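Local coordinates for extracellular solute-binding protein family 5 (Brucella melitensis, PDB 4ONY) that probably binds peptides or related solutes in the periplasm and delivers them to an ABC transporter for uptake, at residues K113-T118 with V169-N174; Y17-H22 with F181-A186. All coordinates share one frame; numbering follows the deposited sequence.

Contact 1: K113-T118 with V169-N174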
loop_
_atom_site.group_PDB
_atom_site.type_symbol
_atom_site.label_atom_id
_atom_site.label_comp_id
_atom_site.label_asym_id
_atom_site.label_seq_id
_atom_site.Cartn_x
_atom_site.Cartn_y
_atom_site.Cartn_z
ATOM N N LYS A 113 -14.754 -15.479 -17.090
ATOM C CA LYS A 113 -15.135 -16.772 -16.523
ATOM C C LYS A 113 -14.042 -17.823 -16.669
ATOM O O LYS A 113 -14.103 -18.876 -16.013
ATOM C CB LYS A 113 -16.415 -17.246 -17.211
ATOM C CG LYS A 113 -17.721 -16.661 -16.635
ATOM C CD LYS A 113 -18.710 -16.115 -17.688
ATOM C CE LYS A 113 -18.952 -17.011 -18.931
ATOM N NZ LYS A 113 -18.707 -16.299 -20.246
ATOM N N TRP A 114 -13.048 -17.565 -17.509
ATOM C CA TRP A 114 -11.849 -18.433 -17.597
ATOM C C TRP A 114 -10.643 -17.631 -18.019
ATOM O O TRP A 114 -10.798 -16.543 -18.593
ATOM C CB TRP A 114 -12.043 -19.617 -18.592
ATOM C CG TRP A 114 -12.385 -19.192 -19.981
ATOM C CD1 TRP A 114 -13.626 -19.095 -20.515
ATOM C CD2 TRP A 114 -11.473 -18.779 -21.012
ATOM N NE1 TRP A 114 -13.559 -18.652 -21.810
ATOM C CE2 TRP A 114 -12.251 -18.456 -22.148
ATOM C CE3 TRP A 114 -10.081 -18.641 -21.084
ATOM C CZ2 TRP A 114 -11.689 -17.974 -23.333
ATOM C CZ3 TRP A 114 -9.511 -18.206 -22.288
ATOM C CH2 TRP A 114 -10.317 -17.869 -23.393
ATOM N N VAL A 115 -9.450 -18.158 -17.708
ATOM C CA VAL A 115 -8.196 -17.594 -18.185
ATOM C C VAL A 115 -7.277 -18.751 -18.530
ATOM O O VAL A 115 -7.286 -19.776 -17.860
ATOM C CB VAL A 115 -7.553 -16.600 -17.170
ATOM C CG1 VAL A 115 -7.167 -17.302 -15.882
ATOM C CG2 VAL A 115 -6.319 -15.906 -17.761
ATOM N N GLU A 116 -6.506 -18.605 -19.588
ATOM C CA GLU A 116 -5.613 -19.662 -20.032
ATOM C C GLU A 116 -4.199 -19.103 -20.283
ATOM O O GLU A 116 -4.050 -18.075 -20.909
ATOM C CB GLU A 116 -6.182 -20.353 -21.281
ATOM C CG GLU A 116 -5.277 -21.455 -21.857
ATOM C CD GLU A 116 -5.986 -22.315 -22.927
ATOM O OE1 GLU A 116 -7.156 -22.067 -23.237
ATOM O OE2 GLU A 116 -5.424 -23.304 -23.415
ATOM N N PHE A 117 -3.194 -19.792 -19.758
ATOM C CA PHE A 117 -1.795 -19.369 -19.817
ATOM C C PHE A 117 -1.031 -20.392 -20.581
ATOM O O PHE A 117 -1.276 -21.605 -20.412
ATOM C CB PHE A 117 -1.208 -19.304 -18.408
ATOM C CG PHE A 117 -1.931 -18.353 -17.495
ATOM C CD1 PHE A 117 -1.648 -16.981 -17.522
ATOM C CD2 PHE A 117 -2.879 -18.820 -16.598
ATOM C CE1 PHE A 117 -2.309 -16.093 -16.674
ATOM C CE2 PHE A 117 -3.555 -17.938 -15.781
ATOM C CZ PHE A 117 -3.266 -16.578 -15.803
ATOM N N THR A 118 -0.102 -19.941 -21.401
ATOM C CA THR A 118 0.812 -20.836 -22.066
ATOM C C THR A 118 2.196 -20.494 -21.565
ATOM O O THR A 118 2.626 -19.350 -21.676
ATOM C CB THR A 118 0.707 -20.707 -23.586
ATOM O OG1 THR A 118 -0.657 -20.881 -23.956
ATOM C CG2 THR A 118 1.584 -21.730 -24.322
ATOM N N VAL A 169 -2.393 -24.181 -19.609
ATOM C CA VAL A 169 -3.246 -24.468 -18.479
ATOM C C VAL A 169 -4.391 -23.480 -18.411
ATOM O O VAL A 169 -4.198 -22.280 -18.489
ATOM C CB VAL A 169 -2.439 -24.537 -17.171
ATOM C CG1 VAL A 169 -1.711 -23.208 -16.853
ATOM C CG2 VAL A 169 -3.348 -24.912 -16.034
ATOM N N ARG A 170 -5.596 -23.984 -18.235
ATOM C CA ARG A 170 -6.787 -23.149 -18.170
ATOM C C ARG A 170 -7.479 -23.225 -16.808
ATOM O O ARG A 170 -7.692 -24.303 -16.284
ATOM C CB ARG A 170 -7.789 -23.546 -19.262
ATOM C CG ARG A 170 -9.062 -22.719 -19.176
ATOM C CD ARG A 170 -10.141 -23.083 -20.190
ATOM N NE ARG A 170 -9.781 -22.639 -21.531
ATOM C CZ ARG A 170 -10.624 -22.115 -22.440
ATOM N NH1 ARG A 170 -11.930 -21.950 -22.177
ATOM N NH2 ARG A 170 -10.162 -21.758 -23.645
ATOM N N PHE A 171 -7.812 -22.067 -16.249
ATOM C CA PHE A 171 -8.596 -21.953 -15.006
ATOM C C PHE A 171 -9.999 -21.525 -15.396
ATOM O O PHE A 171 -10.163 -20.481 -16.031
ATOM C CB PHE A 171 -8.006 -20.846 -14.108
ATOM C CG PHE A 171 -6.616 -21.134 -13.618
ATOM C CD1 PHE A 171 -5.520 -20.963 -14.438
ATOM C CD2 PHE A 171 -6.403 -21.566 -12.328
ATOM C CE1 PHE A 171 -4.235 -21.228 -13.977
ATOM C CE2 PHE A 171 -5.133 -21.841 -11.868
ATOM C CZ PHE A 171 -4.046 -21.685 -12.696
ATOM N N THR A 172 -10.998 -22.322 -15.064
ATOM C CA THR A 172 -12.400 -21.924 -15.250
ATOM C C THR A 172 -13.007 -21.578 -13.906
ATOM O O THR A 172 -12.915 -22.373 -12.969
ATOM C CB THR A 172 -13.203 -23.061 -15.897
ATOM O OG1 THR A 172 -12.543 -23.473 -17.079
ATOM C CG2 THR A 172 -14.654 -22.624 -16.230
ATOM N N PHE A 173 -13.610 -20.398 -13.806
ATOM C CA PHE A 173 -14.075 -19.876 -12.543
ATOM C C PHE A 173 -15.540 -20.159 -12.289
ATOM O O PHE A 173 -16.291 -20.401 -13.214
ATOM C CB PHE A 173 -13.803 -18.362 -12.463
ATOM C CG PHE A 173 -12.360 -18.022 -12.706
ATOM C CD1 PHE A 173 -11.377 -18.557 -11.877
ATOM C CD2 PHE A 173 -11.985 -17.277 -13.779
ATOM C CE1 PHE A 173 -10.045 -18.306 -12.107
ATOM C CE2 PHE A 173 -10.649 -17.000 -13.997
ATOM C CZ PHE A 173 -9.675 -17.512 -13.156
ATOM N N ASN A 174 -15.912 -20.128 -11.017
ATOM C CA ASN A 174 -17.292 -20.336 -10.600
ATOM C C ASN A 174 -17.905 -19.016 -10.218
ATOM O O ASN A 174 -17.278 -17.960 -10.313
ATOM C CB ASN A 174 -17.388 -21.364 -9.473
ATOM C CG ASN A 174 -16.733 -20.905 -8.175
ATOM O OD1 ASN A 174 -16.769 -19.732 -7.805
ATOM N ND2 ASN A 174 -16.161 -21.847 -7.455
#
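Trp114 and Arg170 meet because of their torsions: the indole of Trp114 takes chi1 58°, with CG between the backbone N and the carbonyl carbon, while the Arg170 chain leaves its strand extended and bends only at chi3, -73°. That bend lays the guanidinium flat over one face of the indole. Arg170 NH1 lies above the ring system, 3.4 Å from Trp114 CD2, and Arg170 CZ stands 3.8 Å from the centroid of the Trp114 six-membered ring, a stacked cation-pi pair. The guanidinium edge is used separately. Arg170 grips Glu116 side-on through NE and NH2, both bonds ending on OE1, with Arg170 NH2 to Glu116 OE1 at 3.0 Å. OE1 lies in the guanidinium plane, but the carboxylate is turned 69° from that plane, and NE reaches it from above the carboxylate. The other oxygen, OE2, bonds to Thr164 on strand 158-165.

Beneath these side chains, strands 114-118 and 169-173 run antiparallel. Val115 and Phe171 form one hydrogen-bonded pair, with Phe171 N to Val115 O at 2.8 Å, and Phe117 and Val169 form the next; Phe173 N adds a nearly straight bond of 2.7 Å to Lys113 O. On the sheet face carrying Val115, Phe117, Val169 and Phe171, the contacts are apolar. Val115 CG1 packs on Phe173 CZ at 3.7 Å, and Phe117 CD2 lies 3.8 Å from Phe171 CE1. Ile185 and Ala186 of helix 181-187 pack against this layer.

The antiparallel strand pair is thus two-sided, apolar toward the helix and polar on the partly exposed face. There the arginine spends its flat face on the indole and its edge on the carboxylate; both interactions restrain its rotation, and the adjacent carboxylate probably helps balance its positive charge.

Contact 2: Y17-H22 with F181-A186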
loop_
_atom_site.group_PDB
_atom_site.type_symbol
_atom_site.label_atom_id
_atom_site.label_comp_id
_atom_site.label_asym_id
_atom_site.label_seq_id
_atom_site.Cartn_x
_atom_site.Cartn_y
_atom_site.Cartn_z
ATOM N N TYR A 17 -0.144 -10.835 -24.525
ATOM C CA TYR A 17 1.135 -10.606 -23.879
ATOM C C TYR A 17 0.958 -9.748 -22.611
ATOM O O TYR A 17 1.953 -9.358 -21.952
ATOM C CB TYR A 17 2.078 -9.857 -24.832
ATOM C CG TYR A 17 1.601 -8.441 -25.173
ATOM C CD1 TYR A 17 0.665 -8.207 -26.196
ATOM C CD2 TYR A 17 2.082 -7.360 -24.486
ATOM C CE1 TYR A 17 0.231 -6.903 -26.508
ATOM C CE2 TYR A 17 1.650 -6.076 -24.776
ATOM C CZ TYR A 17 0.721 -5.831 -25.781
ATOM O OH TYR A 17 0.312 -4.516 -26.023
ATOM N N ALA A 18 -0.278 -9.435 -22.272
ATOM C CA ALA A 18 -0.540 -8.563 -21.133
ATOM C C ALA A 18 -1.929 -8.797 -20.601
ATOM O O ALA A 18 -2.806 -9.263 -21.324
ATOM C CB ALA A 18 -0.406 -7.101 -21.530
ATOM N N LEU A 19 -2.118 -8.475 -19.346
ATOM C CA LEU A 19 -3.429 -8.534 -18.717
ATOM C C LEU A 19 -3.611 -7.312 -17.802
ATOM O O LEU A 19 -2.846 -7.116 -16.860
ATOM C CB LEU A 19 -3.566 -9.848 -17.981
ATOM C CG LEU A 19 -4.840 -10.086 -17.212
ATOM C CD1 LEU A 19 -6.032 -10.038 -18.150
ATOM C CD2 LEU A 19 -4.721 -11.419 -16.507
ATOM N N SER A 20 -4.594 -6.472 -18.123
ATOM C CA SER A 20 -4.846 -5.247 -17.383
ATOM C C SER A 20 -6.204 -5.298 -16.749
ATOM O O SER A 20 -7.194 -5.696 -17.384
ATOM C CB SER A 20 -4.773 -4.024 -18.303
ATOM O OG SER A 20 -5.145 -2.866 -17.598
ATOM N N MET A 21 -6.261 -4.871 -15.502
ATOM C CA MET A 21 -7.487 -4.960 -14.712
ATOM C C MET A 21 -8.644 -4.253 -15.425
ATOM O O MET A 21 -9.722 -4.843 -15.582
ATOM C CB MET A 21 -7.302 -4.397 -13.308
ATOM C CG MET A 21 -8.599 -4.269 -12.503
ATOM S SD MET A 21 -9.348 -5.901 -12.233
ATOM C CE MET A 21 -10.904 -5.423 -11.489
ATOM N N HIS A 22 -8.393 -3.031 -15.895
ATOM C CA HIS A 22 -9.391 -2.228 -16.600
ATOM C C HIS A 22 -9.130 -2.030 -18.103
ATOM O O HIS A 22 -9.736 -1.156 -18.736
ATOM C CB HIS A 22 -9.568 -0.894 -15.900
ATOM C CG HIS A 22 -10.165 -1.030 -14.529
ATOM N ND1 HIS A 22 -9.467 -0.709 -13.394
ATOM C CD2 HIS A 22 -11.355 -1.535 -14.107
ATOM C CE1 HIS A 22 -10.199 -0.972 -12.331
ATOM N NE2 HIS A 22 -11.349 -1.477 -12.730
ATOM N N PHE A 181 -10.429 -11.403 -9.937
ATOM C CA PHE A 181 -9.844 -12.696 -9.576
ATOM C C PHE A 181 -8.795 -13.259 -10.545
ATOM O O PHE A 181 -7.748 -13.759 -10.115
ATOM C CB PHE A 181 -10.912 -13.772 -9.317
ATOM C CG PHE A 181 -10.357 -14.980 -8.603
ATOM C CD1 PHE A 181 -9.841 -14.846 -7.341
ATOM C CD2 PHE A 181 -10.254 -16.193 -9.240
ATOM C CE1 PHE A 181 -9.314 -15.930 -6.669
ATOM C CE2 PHE A 181 -9.710 -17.295 -8.589
ATOM C CZ PHE A 181 -9.246 -17.157 -7.289
ATOM N N PRO A 182 -9.031 -13.178 -11.858
ATOM C CA PRO A 182 -7.982 -13.674 -12.734
ATOM C C PRO A 182 -6.680 -12.933 -12.588
ATOM O O PRO A 182 -5.638 -13.538 -12.789
ATOM C CB PRO A 182 -8.552 -13.468 -14.142
ATOM C CG PRO A 182 -10.022 -13.404 -13.944
ATOM C CD PRO A 182 -10.229 -12.785 -12.598
ATOM N N MET A 183 -6.726 -11.644 -12.241
ATOM C CA MET A 183 -5.511 -10.911 -11.918
ATOM C C MET A 183 -4.708 -11.576 -10.787
ATOM O O MET A 183 -3.478 -11.489 -10.760
ATOM C CB MET A 183 -5.781 -9.450 -11.513
ATOM C CG MET A 183 -6.684 -8.652 -12.458
ATOM S SD MET A 183 -6.046 -8.478 -14.125
ATOM C CE MET A 183 -4.612 -7.452 -13.822
ATOM N N LEU A 184 -5.402 -12.192 -9.829
ATOM C CA LEU A 184 -4.756 -12.746 -8.639
ATOM C C LEU A 184 -4.116 -14.095 -8.980
ATOM O O LEU A 184 -3.056 -14.440 -8.466
ATOM C CB LEU A 184 -5.775 -12.900 -7.514
ATOM C CG LEU A 184 -6.518 -11.632 -7.091
ATOM C CD1 LEU A 184 -7.455 -11.873 -5.915
ATOM C CD2 LEU A 184 -5.492 -10.570 -6.687
ATOM N N ILE A 185 -4.756 -14.845 -9.890
ATOM C CA ILE A 185 -4.185 -16.083 -10.403
ATOM C C ILE A 185 -2.871 -15.757 -11.156
ATOM O O ILE A 185 -1.817 -16.405 -10.949
ATOM C CB ILE A 185 -5.184 -16.826 -11.335
ATOM C CG1 ILE A 185 -6.440 -17.255 -10.591
ATOM C CG2 ILE A 185 -4.524 -18.032 -11.976
ATOM C CD1 ILE A 185 -6.235 -18.285 -9.495
ATOM N N ALA A 186 -2.938 -14.720 -11.988
ATOM C CA ALA A 186 -1.812 -14.336 -12.858
ATOM C C ALA A 186 -0.641 -13.719 -12.102
ATOM O O ALA A 186 0.532 -14.053 -12.368
ATOM C CB ALA A 186 -2.295 -13.395 -13.968
#
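Met183 reaches from helix 181-187 across to Leu19 and Met21, and its chain can be followed outward atom by atom. CB leaves the helix beside the contact rather than straight at the strand. The next carbon, Met183 CG, packs against Met21 SD at 3.8 Å. Bends at chi2 (-61°) and chi3 (-67°) then curl the chain so that its end comes nearer to segment 17-22. Met183 SD settles between two residues, 3.7 Å from Leu19 CG and 3.8 Å from Met21 CA. The terminal methyl, Met183 CE, finishes against the backbone, 3.5 Å from both Leu19 O and Met21 N.

Leu19 answers from the strand with CG anti to the backbone N (chi1 178°), which carries its branch toward the helix. Its CD2 methyl passes the thioether and comes within 4.0 Å of Ala186 CB, one turn further along the helix from Pro182. No hydrogen bond joins the two segments; the contact is buried van der Waals packing, with two methionine sulfurs among its apolar surfaces.

Strand 18-20 pairs antiparallel with strand 97-108, where Leu19 bonds through its backbone with Leu98. Leu98 also touches Met183 and Ala186, and Phe96 touches Met21 and Met183. Helix 181-187 therefore packs against both strands, while its Ile185 turns to strands 114-119 and 168-173 of the same antiparallel sheet.

How the contacts relate
From the N terminus, the chain first forms strand 18-20; in contact 2, segment 17-22 meets segment 181-186, 159 residues further on at their nearest ends, and closes a long loop. Contact 1 is nested inside it, closing a shorter loop that runs from strand 114-119 through helix 133-146 and strand 158-165 to strand 168-173. Helix 181-187 is the next element after this strand, which brings the second halves of the two contacts close in sequence; the contact centres are about 11 Å apart. They also touch: Phe173 CE1 lies 3.6 Å from Phe181 CD2. Contact 1 joins two neighbouring strands of the antiparallel sheet, and contact 2 sets the helix on the N-terminal strand of the same sheet.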